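Long-range contacts in nitroalkane oxidase (PDB 3MKH), which oxidises nitroalkanes to aldehydes or ketones with a bound FAD, consuming molecular oxygen and releasing nitrite and hydrogen peroxide: residues A[82-87]-A[284-289]; A[114-119]-A[251-256]; A[205-210]-A[257-262]. All blocks are in the same frame, centred on the assembly; numbering follows the deposited sequence.

Contact 1 (A[82-87]-A[284-289]); sequences VEECYS and LMRAAF
The helical segments 82-87 and 284-289 cross at -44°, their axes 8.2 Å apart, and the backbones come nearest where Ser87 meets Ala287. Arg286 is the centre of the contact. Its NE donates an almost straight bond to Glu83 OE2 (2.8 Å), and its NH2 reaches Glu84 OE1 at 2.9 Å. Both carboxylate oxygens are met on their anti sides, and both lie near the plane of the guanidinium, at its edge. The Glu84 carboxylate is turned only 22° from that plane, the Glu83 carboxylate 60°. A bend at chi2 brings the Glu84 carboxylate round to the arginine. In the acyl-CoA dehydrogenase fold this salt-bridge network ties helix 75-88 of the N-terminal domain to helix 262-298 of the C-terminal domain. Over one guanidinium face lies Ser87 CB, while Ser87 OG donates to Glu84 O within its own helix. A water donates to both Glu84 OE2 and Ser87 OG. Trp422 of the second subunit makes a cation-pi contact with Arg286, and Glu83 has further partners in Arg328 and in Tyr426 of the second subunit. Apolar packing continues beside the network: Leu284 CD2 rests 3.9 Å from Tyr86 CD2, the phenol OH of Tyr86 being hydrogen-bonded to His235.

Contact 2 (A[114-119]-A[251-256]); sequences HAEFLA and PTKNVL
His114, just before the short, weakly bonded helix 115-118, and Phe117 within it project onto the 3-10 turn 252-254 and the start of strand 255-257, an edge of the beta domain of this acyl-CoA dehydrogenase fold. With chi1 at -62°, the His114 imidazole swings to the side of its backbone N and is brought alongside two carbonyls. There CE1 lies 3.0 Å from Lys253 O and 3.1 Å from Val255 O, the latter at the ring edge. Leu256 CD1 sits over one face of the imidazole, 4.0 Å from the ring centroid, in a CH-pi contact displaced toward the rim. A water bridges the two segments, 3.1 Å from His114 NE2 and donating to Leu256 O at 2.8 Å. Replacing His114 with an alanine is likely to open a gap beside Leu256 CD1 and leave the bridging water without its NE2 partner. Phe117 turns its edge to the Asn254 side chain, the ring and amide planes 87° apart. Farther out, Glu116 and Lys253 both place CG between backbone N and carbonyl carbon, then extend fully, and their chains cross at about a right angle in an exposed salt bridge. Lys253 NZ meets Glu116 OE2 on its syn side at 3.0 Å.

Contact 3 (A[205-210]-A[257-262]); sequences KVMIIL and CPAGQG
Ile208 and Cys257 form an antiparallel hydrogen-bonded pair, the last rung of the beta ladder between strands 206-212 and 255-257 before the chain leaves the sheet for helix 262-298. Ile208 N donates to Cys257 O and Cys257 N to Ile208 O, both at 3.0 Å and both on a lone pair in the carbonyl plane. Past this rung the chain curls around a single acceptor. Val206 O takes Gly260 N at 2.8 Å and Gly262 N at 3.1 Å, and the two amides arrive from opposite faces of its plane. Gly262 N lies well above that plane, away from either lone pair. Ala259 CA adds a CA-H...O contact to the same oxygen. The two glycines have different reasons for their places. Gly260 adopts a positive phi of 97°, where a side chain would jam against the preceding carbonyl, whereas a CB on Gly262 would clash with Val206 O and Met207 C.

Side chains complete the fit. On one side Ile208 and Cys257 lie next to each other, and Val265 of helix 262-298 packs against both. Met207 points to the other side, where its CG is pressed tightly on Ala259 CA; Trp162 of strand 161-168 touches its side chain. Farther out, strand 184-191 flanks 206-212 on its other edge through backbone bonds such as Met207 with Cys189. With CG1 beside its backbone N (chi1 -57°), Ile208 directs CD1 to 3.6 Å from Gly262 O and 3.9 Å from Cys257 SG.

Overall arrangement
The three contacts illustrate how chemistry follows place in a fold. Contact 1 is buried in the helical part, about 36 Å between centres from either of the others and across the chain's centre from them; there charged side chains are matched, and a second subunit takes part. Contacts 2 and 3 lie on the beta domain, partly buried, their centres about 13 Å apart, and no other chain touches them. Both reach the same sheet, on neighbouring strands 255-257 and 206-212: backbone bonds join Asn254 to Leu210 and Leu256 to Ile208. Contact 2 relies on rings and an exposed salt bridge, contact 3 on main-chain bonds and glycines. Helix 262-298 leads from contact 3 to contact 1.

Contact 1 (A[82-87]-A[284-289])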
loop_
_atom_site.group_PDB
_atom_site.type_symbol
_atom_site.label_atom_id
_atom_site.label_comp_id
_atom_site.label_asym_id
_atom_site.label_seq_id
_atom_site.Cartn_x
_atom_site.Cartn_y
_atom_site.Cartn_z
ATOM N N VAL A 82 -10.418 -22.722 14.208
ATOM C CA VAL A 82 -9.126 -22.034 14.218
ATOM C C VAL A 82 -9.264 -20.509 14.386
ATOM O O VAL A 82 -8.492 -19.888 15.129
ATOM C CB VAL A 82 -8.299 -22.370 12.955
ATOM C CG1 VAL A 82 -7.086 -21.481 12.861
ATOM C CG2 VAL A 82 -7.874 -23.838 12.983
ATOM N N GLU A 83 -10.245 -19.914 13.708
ATOM C CA GLU A 83 -10.472 -18.475 13.823
ATOM C C GLU A 83 -10.783 -18.108 15.276
ATOM O O GLU A 83 -10.196 -17.176 15.840
ATOM C CB GLU A 83 -11.615 -17.990 12.887
ATOM C CG GLU A 83 -12.001 -16.511 13.136
ATOM C CD GLU A 83 -13.303 -16.063 12.445
ATOM O OE1 GLU A 83 -13.786 -16.772 11.540
ATOM O OE2 GLU A 83 -13.845 -14.991 12.824
ATOM N N GLU A 84 -11.712 -18.840 15.880
ATOM C CA GLU A 84 -12.074 -18.570 17.254
ATOM C C GLU A 84 -10.862 -18.733 18.193
ATOM O O GLU A 84 -10.603 -17.872 19.035
ATOM C CB GLU A 84 -13.239 -19.477 17.690
ATOM C CG GLU A 84 -13.632 -19.309 19.170
ATOM C CD GLU A 84 -14.078 -17.884 19.521
ATOM O OE1 GLU A 84 -14.520 -17.124 18.623
ATOM O OE2 GLU A 84 -13.992 -17.529 20.707
ATOM N N CYS A 85 -10.122 -19.831 18.052
ATOM C CA CYS A 85 -8.982 -20.071 18.943
ATOM C C CYS A 85 -7.922 -18.988 18.822
ATOM O O CYS A 85 -7.409 -18.501 19.837
ATOM C CB CYS A 85 -8.364 -21.451 18.711
ATOM S SG CYS A 85 -9.439 -22.779 19.226
ATOM N N TYR A 86 -7.608 -18.596 17.593
ATOM C CA TYR A 86 -6.633 -17.542 17.371
ATOM C C TYR A 86 -7.084 -16.160 17.826
ATOM O O TYR A 86 -6.254 -15.307 18.153
ATOM C CB TYR A 86 -6.141 -17.510 15.912
ATOM C CG TYR A 86 -4.750 -18.064 15.794
ATOM C CD1 TYR A 86 -4.491 -19.382 16.156
ATOM C CD2 TYR A 86 -3.689 -17.273 15.380
ATOM C CE1 TYR A 86 -3.227 -19.909 16.087
ATOM C CE2 TYR A 86 -2.391 -17.800 15.314
ATOM C CZ TYR A 86 -2.184 -19.121 15.668
ATOM O OH TYR A 86 -0.934 -19.686 15.609
ATOM N N SER A 87 -8.389 -15.931 17.865
ATOM C CA SER A 87 -8.872 -14.652 18.347
ATOM C C SER A 87 -8.684 -14.572 19.860
ATOM O O SER A 87 -8.786 -13.500 20.444
ATOM C CB SER A 87 -10.351 -14.447 17.986
ATOM O OG SER A 87 -11.206 -15.176 18.861
ATOM N N LEU A 284 -6.866 -13.251 14.277
ATOM C CA LEU A 284 -6.091 -12.135 14.818
ATOM C C LEU A 284 -6.709 -10.796 14.419
ATOM O O LEU A 284 -6.690 -9.854 15.197
ATOM C CB LEU A 284 -4.642 -12.179 14.337
ATOM C CG LEU A 284 -3.783 -13.352 14.775
ATOM C CD1 LEU A 284 -2.378 -13.220 14.165
ATOM C CD2 LEU A 284 -3.720 -13.439 16.313
ATOM N N MET A 285 -7.232 -10.717 13.195
ATOM C CA MET A 285 -7.840 -9.476 12.717
ATOM C C MET A 285 -9.073 -9.150 13.536
ATOM O O MET A 285 -9.258 -8.015 13.979
ATOM C CB MET A 285 -8.180 -9.576 11.227
ATOM C CG MET A 285 -6.922 -9.699 10.359
ATOM S SD MET A 285 -7.232 -10.063 8.618
ATOM C CE MET A 285 -7.870 -8.473 8.079
ATOM N N ARG A 286 -9.909 -10.158 13.744
ATOM C CA ARG A 286 -11.069 -10.027 14.621
ATOM C C ARG A 286 -10.637 -9.566 16.018
ATOM O O ARG A 286 -11.205 -8.632 16.578
ATOM C CB ARG A 286 -11.823 -11.370 14.697
ATOM C CG ARG A 286 -12.836 -11.428 15.818
ATOM C CD ARG A 286 -14.092 -12.175 15.384
ATOM N NE ARG A 286 -13.948 -13.631 15.258
ATOM C CZ ARG A 286 -13.996 -14.473 16.283
ATOM N NH1 ARG A 286 -14.122 -14.008 17.522
ATOM N NH2 ARG A 286 -13.912 -15.782 16.075
ATOM N N ALA A 287 -9.620 -10.212 16.584
ATOM C CA ALA A 287 -9.162 -9.813 17.920
ATOM C C ALA A 287 -8.657 -8.364 17.942
ATOM O O ALA A 287 -8.924 -7.631 18.881
ATOM C CB ALA A 287 -8.067 -10.764 18.450
ATOM N N ALA A 288 -7.913 -7.967 16.916
ATOM C CA ALA A 288 -7.377 -6.611 16.869
ATOM C C ALA A 288 -8.513 -5.599 16.726
ATOM O O ALA A 288 -8.551 -4.578 17.427
ATOM C CB ALA A 288 -6.372 -6.470 15.721
ATOM N N PHE A 289 -9.448 -5.892 15.825
ATOM C CA PHE A 289 -10.610 -5.023 15.649
ATOM C C PHE A 289 -11.402 -4.900 16.954
ATOM O O PHE A 289 -11.742 -3.798 17.379
ATOM C CB PHE A 289 -11.523 -5.542 14.538
ATOM C CG PHE A 289 -12.770 -4.726 14.370
ATOM C CD1 PHE A 289 -12.787 -3.626 13.519
ATOM C CD2 PHE A 289 -13.914 -5.035 15.084
ATOM C CE1 PHE A 289 -13.942 -2.855 13.371
ATOM C CE2 PHE A 289 -15.065 -4.278 14.950
ATOM C CZ PHE A 289 -15.079 -3.182 14.087
HETATM O O HOH W 1 -13.409 -14.643 20.707
#

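Contact 2 (A[114-119]-A[251-256])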
loop_
_atom_site.group_PDB
_atom_site.type_symbol
_atom_site.label_atom_id
_atom_site.label_comp_id
_atom_site.label_asym_id
_atom_site.label_seq_id
_atom_site.Cartn_x
_atom_site.Cartn_y
_atom_site.Cartn_z
ATOM N N HIS A 114 0.092 -48.686 8.941
ATOM C CA HIS A 114 0.268 -47.445 9.689
ATOM C C HIS A 114 -0.768 -47.227 10.785
ATOM O O HIS A 114 -0.696 -46.249 11.523
ATOM C CB HIS A 114 0.296 -46.263 8.728
ATOM C CG HIS A 114 1.437 -46.318 7.763
ATOM N ND1 HIS A 114 2.748 -46.441 8.173
ATOM C CD2 HIS A 114 1.469 -46.275 6.410
ATOM C CE1 HIS A 114 3.538 -46.465 7.115
ATOM N NE2 HIS A 114 2.785 -46.370 6.032
ATOM N N ALA A 115 -1.725 -48.143 10.901
ATOM C CA ALA A 115 -2.816 -47.954 11.850
ATOM C C ALA A 115 -2.277 -47.957 13.270
ATOM O O ALA A 115 -2.769 -47.215 14.127
ATOM C CB ALA A 115 -3.883 -49.034 11.675
ATOM N N GLU A 116 -1.265 -48.786 13.523
ATOM C CA GLU A 116 -0.684 -48.857 14.860
ATOM C C GLU A 116 -0.080 -47.521 15.308
ATOM O O GLU A 116 0.003 -47.250 16.510
ATOM C CB GLU A 116 0.375 -49.961 14.959
ATOM C CG GLU A 116 1.520 -49.839 13.960
ATOM C CD GLU A 116 2.680 -50.780 14.281
ATOM O OE1 GLU A 116 3.156 -50.763 15.434
ATOM O OE2 GLU A 116 3.117 -51.529 13.382
ATOM N N PHE A 117 0.354 -46.702 14.351
ATOM C CA PHE A 117 1.017 -45.442 14.697
ATOM C C PHE A 117 0.008 -44.403 15.152
ATOM O O PHE A 117 0.327 -43.532 15.960
ATOM C CB PHE A 117 1.808 -44.880 13.516
ATOM C CG PHE A 117 2.994 -45.705 13.131
ATOM C CD1 PHE A 117 2.880 -46.694 12.164
ATOM C CD2 PHE A 117 4.230 -45.490 13.731
ATOM C CE1 PHE A 117 3.975 -47.466 11.797
ATOM C CE2 PHE A 117 5.334 -46.253 13.364
ATOM C CZ PHE A 117 5.199 -47.248 12.390
ATOM N N LEU A 118 -1.206 -44.508 14.617
ATOM C CA LEU A 118 -2.278 -43.575 14.905
ATOM C C LEU A 118 -2.966 -43.894 16.226
ATOM O O LEU A 118 -3.619 -43.035 16.813
ATOM C CB LEU A 118 -3.310 -43.627 13.782
ATOM C CG LEU A 118 -3.629 -42.378 12.976
ATOM C CD1 LEU A 118 -2.421 -41.462 12.865
ATOM C CD2 LEU A 118 -4.181 -42.768 11.593
ATOM N N ALA A 119 -2.826 -45.130 16.691
ATOM C CA ALA A 119 -3.570 -45.587 17.867
ATOM C C ALA A 119 -3.524 -44.644 19.083
ATOM O O ALA A 119 -4.564 -44.381 19.705
ATOM C CB ALA A 119 -3.139 -46.995 18.265
ATOM N N PRO A 251 12.336 -49.647 11.076
ATOM C CA PRO A 251 11.946 -50.733 10.173
ATOM C C PRO A 251 11.191 -50.174 8.971
ATOM O O PRO A 251 10.788 -48.997 8.953
ATOM C CB PRO A 251 11.058 -51.620 11.053
ATOM C CG PRO A 251 10.500 -50.682 12.096
ATOM C CD PRO A 251 11.595 -49.672 12.353
ATOM N N THR A 252 10.999 -51.006 7.960
ATOM C CA THR A 252 10.440 -50.527 6.708
ATOM C C THR A 252 8.965 -50.153 6.834
ATOM O O THR A 252 8.459 -49.354 6.051
ATOM C CB THR A 252 10.649 -51.548 5.573
ATOM O OG1 THR A 252 10.070 -52.799 5.958
ATOM C CG2 THR A 252 12.137 -51.737 5.298
ATOM N N LYS A 253 8.271 -50.709 7.820
ATOM C CA LYS A 253 6.885 -50.295 8.049
ATOM C C LYS A 253 6.789 -48.791 8.337
ATOM O O LYS A 253 5.745 -48.182 8.107
ATOM C CB LYS A 253 6.229 -51.092 9.182
ATOM C CG LYS A 253 6.835 -50.885 10.552
ATOM C CD LYS A 253 6.068 -51.663 11.607
ATOM C CE LYS A 253 6.665 -51.468 12.982
ATOM N NZ LYS A 253 5.979 -52.268 14.019
ATOM N N ASN A 254 7.880 -48.199 8.835
ATOM C CA ASN A 254 7.884 -46.772 9.192
ATOM C C ASN A 254 7.840 -45.841 7.984
ATOM O O ASN A 254 7.565 -44.641 8.124
ATOM C CB ASN A 254 9.104 -46.408 10.055
ATOM C CG ASN A 254 8.893 -46.684 11.536
ATOM O OD1 ASN A 254 9.152 -45.821 12.388
ATOM N ND2 ASN A 254 8.458 -47.882 11.857
ATOM N N VAL A 255 8.154 -46.365 6.801
ATOM C CA VAL A 255 8.115 -45.533 5.603
ATOM C C VAL A 255 6.665 -45.208 5.237
ATOM O O VAL A 255 5.855 -46.114 5.015
ATOM C CB VAL A 255 8.805 -46.199 4.408
ATOM C CG1 VAL A 255 8.637 -45.336 3.169
ATOM C CG2 VAL A 255 10.285 -46.444 4.706
ATOM N N LEU A 256 6.337 -43.916 5.200
ATOM C CA LEU A 256 4.991 -43.473 4.847
ATOM C C LEU A 256 4.901 -43.162 3.365
ATOM O O LEU A 256 3.974 -43.604 2.688
ATOM C CB LEU A 256 4.573 -42.241 5.665
ATOM C CG LEU A 256 3.201 -41.643 5.311
ATOM C CD1 LEU A 256 2.068 -42.570 5.738
ATOM C CD2 LEU A 256 3.005 -40.240 5.958
HETATM O O HOH W 2 1.971 -45.482 3.128
#

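Contact 3 (A[205-210]-A[257-262])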
loop_
_atom_site.group_PDB
_atom_site.type_symbol
_atom_site.label_atom_id
_atom_site.label_comp_id
_atom_site.label_asym_id
_atom_site.label_seq_id
_atom_site.Cartn_x
_atom_site.Cartn_y
_atom_site.Cartn_z
ATOM N N LYS A 205 13.718 -38.220 -5.092
ATOM C CA LYS A 205 14.380 -38.817 -3.922
ATOM C C LYS A 205 13.660 -38.522 -2.596
ATOM O O LYS A 205 14.036 -39.044 -1.533
ATOM C CB LYS A 205 15.831 -38.321 -3.813
ATOM C CG LYS A 205 16.592 -38.336 -5.119
ATOM C CD LYS A 205 16.785 -39.759 -5.624
ATOM C CE LYS A 205 18.000 -40.429 -4.982
ATOM N NZ LYS A 205 18.210 -41.798 -5.567
ATOM N N VAL A 206 12.629 -37.692 -2.650
ATOM C CA VAL A 206 11.991 -37.240 -1.406
ATOM C C VAL A 206 11.038 -38.265 -0.808
ATOM O O VAL A 206 10.201 -38.848 -1.520
ATOM C CB VAL A 206 11.295 -35.885 -1.591
ATOM C CG1 VAL A 206 10.634 -35.441 -0.272
ATOM C CG2 VAL A 206 12.313 -34.862 -2.033
ATOM N N MET A 207 11.198 -38.500 0.491
ATOM C CA MET A 207 10.412 -39.467 1.242
ATOM C C MET A 207 9.799 -38.826 2.475
ATOM O O MET A 207 10.235 -37.769 2.912
ATOM C CB MET A 207 11.299 -40.607 1.750
ATOM C CG MET A 207 12.191 -41.290 0.741
ATOM S SD MET A 207 13.294 -42.468 1.557
ATOM C CE MET A 207 12.134 -43.682 2.159
ATOM N N ILE A 208 8.808 -39.492 3.054
ATOM C CA ILE A 208 8.401 -39.200 4.424
ATOM C C ILE A 208 8.516 -40.487 5.239
ATOM O O ILE A 208 7.976 -41.539 4.855
ATOM C CB ILE A 208 6.965 -38.651 4.508
ATOM C CG1 ILE A 208 6.827 -37.390 3.646
ATOM C CG2 ILE A 208 6.578 -38.371 5.977
ATOM C CD1 ILE A 208 5.427 -36.792 3.656
ATOM N N ILE A 209 9.247 -40.420 6.345
ATOM C CA ILE A 209 9.429 -41.592 7.206
ATOM C C ILE A 209 8.978 -41.247 8.606
ATOM O O ILE A 209 9.360 -40.204 9.139
ATOM C CB ILE A 209 10.913 -42.041 7.249
ATOM C CG1 ILE A 209 11.443 -42.220 5.823
ATOM C CG2 ILE A 209 11.078 -43.317 8.059
ATOM C CD1 ILE A 209 12.835 -42.807 5.759
ATOM N N LEU A 210 8.162 -42.116 9.194
ATOM C CA LEU A 210 7.723 -41.947 10.565
ATOM C C LEU A 210 8.861 -42.219 11.537
ATOM O O LEU A 210 9.689 -43.103 11.311
ATOM C CB LEU A 210 6.525 -42.858 10.879
ATOM C CG LEU A 210 5.300 -42.681 9.975
ATOM C CD1 LEU A 210 4.131 -43.584 10.418
ATOM C CD2 LEU A 210 4.895 -41.196 9.906
ATOM N N CYS A 257 5.853 -42.382 2.866
ATOM C CA CYS A 257 5.956 -42.123 1.435
ATOM C C CYS A 257 7.319 -42.534 0.946
ATOM O O CYS A 257 8.326 -41.964 1.370
ATOM C CB CYS A 257 5.742 -40.644 1.110
ATOM S SG CYS A 257 4.201 -39.997 1.788
ATOM N N PRO A 258 7.356 -43.529 0.048
ATOM C CA PRO A 258 8.608 -43.997 -0.545
ATOM C C PRO A 258 9.218 -42.899 -1.400
ATOM O O PRO A 258 8.521 -41.964 -1.816
ATOM C CB PRO A 258 8.161 -45.166 -1.446
ATOM C CG PRO A 258 6.788 -45.556 -0.946
ATOM C CD PRO A 258 6.184 -44.275 -0.455
ATOM N N ALA A 259 10.505 -43.032 -1.690
ATOM C CA ALA A 259 11.208 -42.008 -2.449
ATOM C C ALA A 259 10.460 -41.620 -3.718
ATOM O O ALA A 259 10.070 -42.478 -4.520
ATOM C CB ALA A 259 12.633 -42.462 -2.763
ATOM N N GLY A 260 10.258 -40.321 -3.905
ATOM C CA GLY A 260 9.564 -39.844 -5.082
ATOM C C GLY A 260 8.087 -39.577 -4.858
ATOM O O GLY A 260 7.419 -39.003 -5.716
ATOM N N GLN A 261 7.569 -39.980 -3.709
ATOM C CA GLN A 261 6.172 -39.695 -3.385
ATOM C C GLN A 261 6.038 -38.695 -2.234
ATOM O O GLN A 261 4.963 -38.148 -2.007
ATOM C CB GLN A 261 5.422 -40.987 -3.058
ATOM C CG GLN A 261 5.171 -41.874 -4.290
ATOM C CD GLN A 261 4.736 -43.282 -3.923
ATOM O OE1 GLN A 261 3.910 -43.480 -3.029
ATOM N NE2 GLN A 261 5.299 -44.274 -4.610
ATOM N N GLY A 262 7.131 -38.460 -1.510
ATOM C CA GLY A 262 7.093 -37.638 -0.305
ATOM C C GLY A 262 6.731 -36.178 -0.516
ATOM O O GLY A 262 5.950 -35.610 0.244
#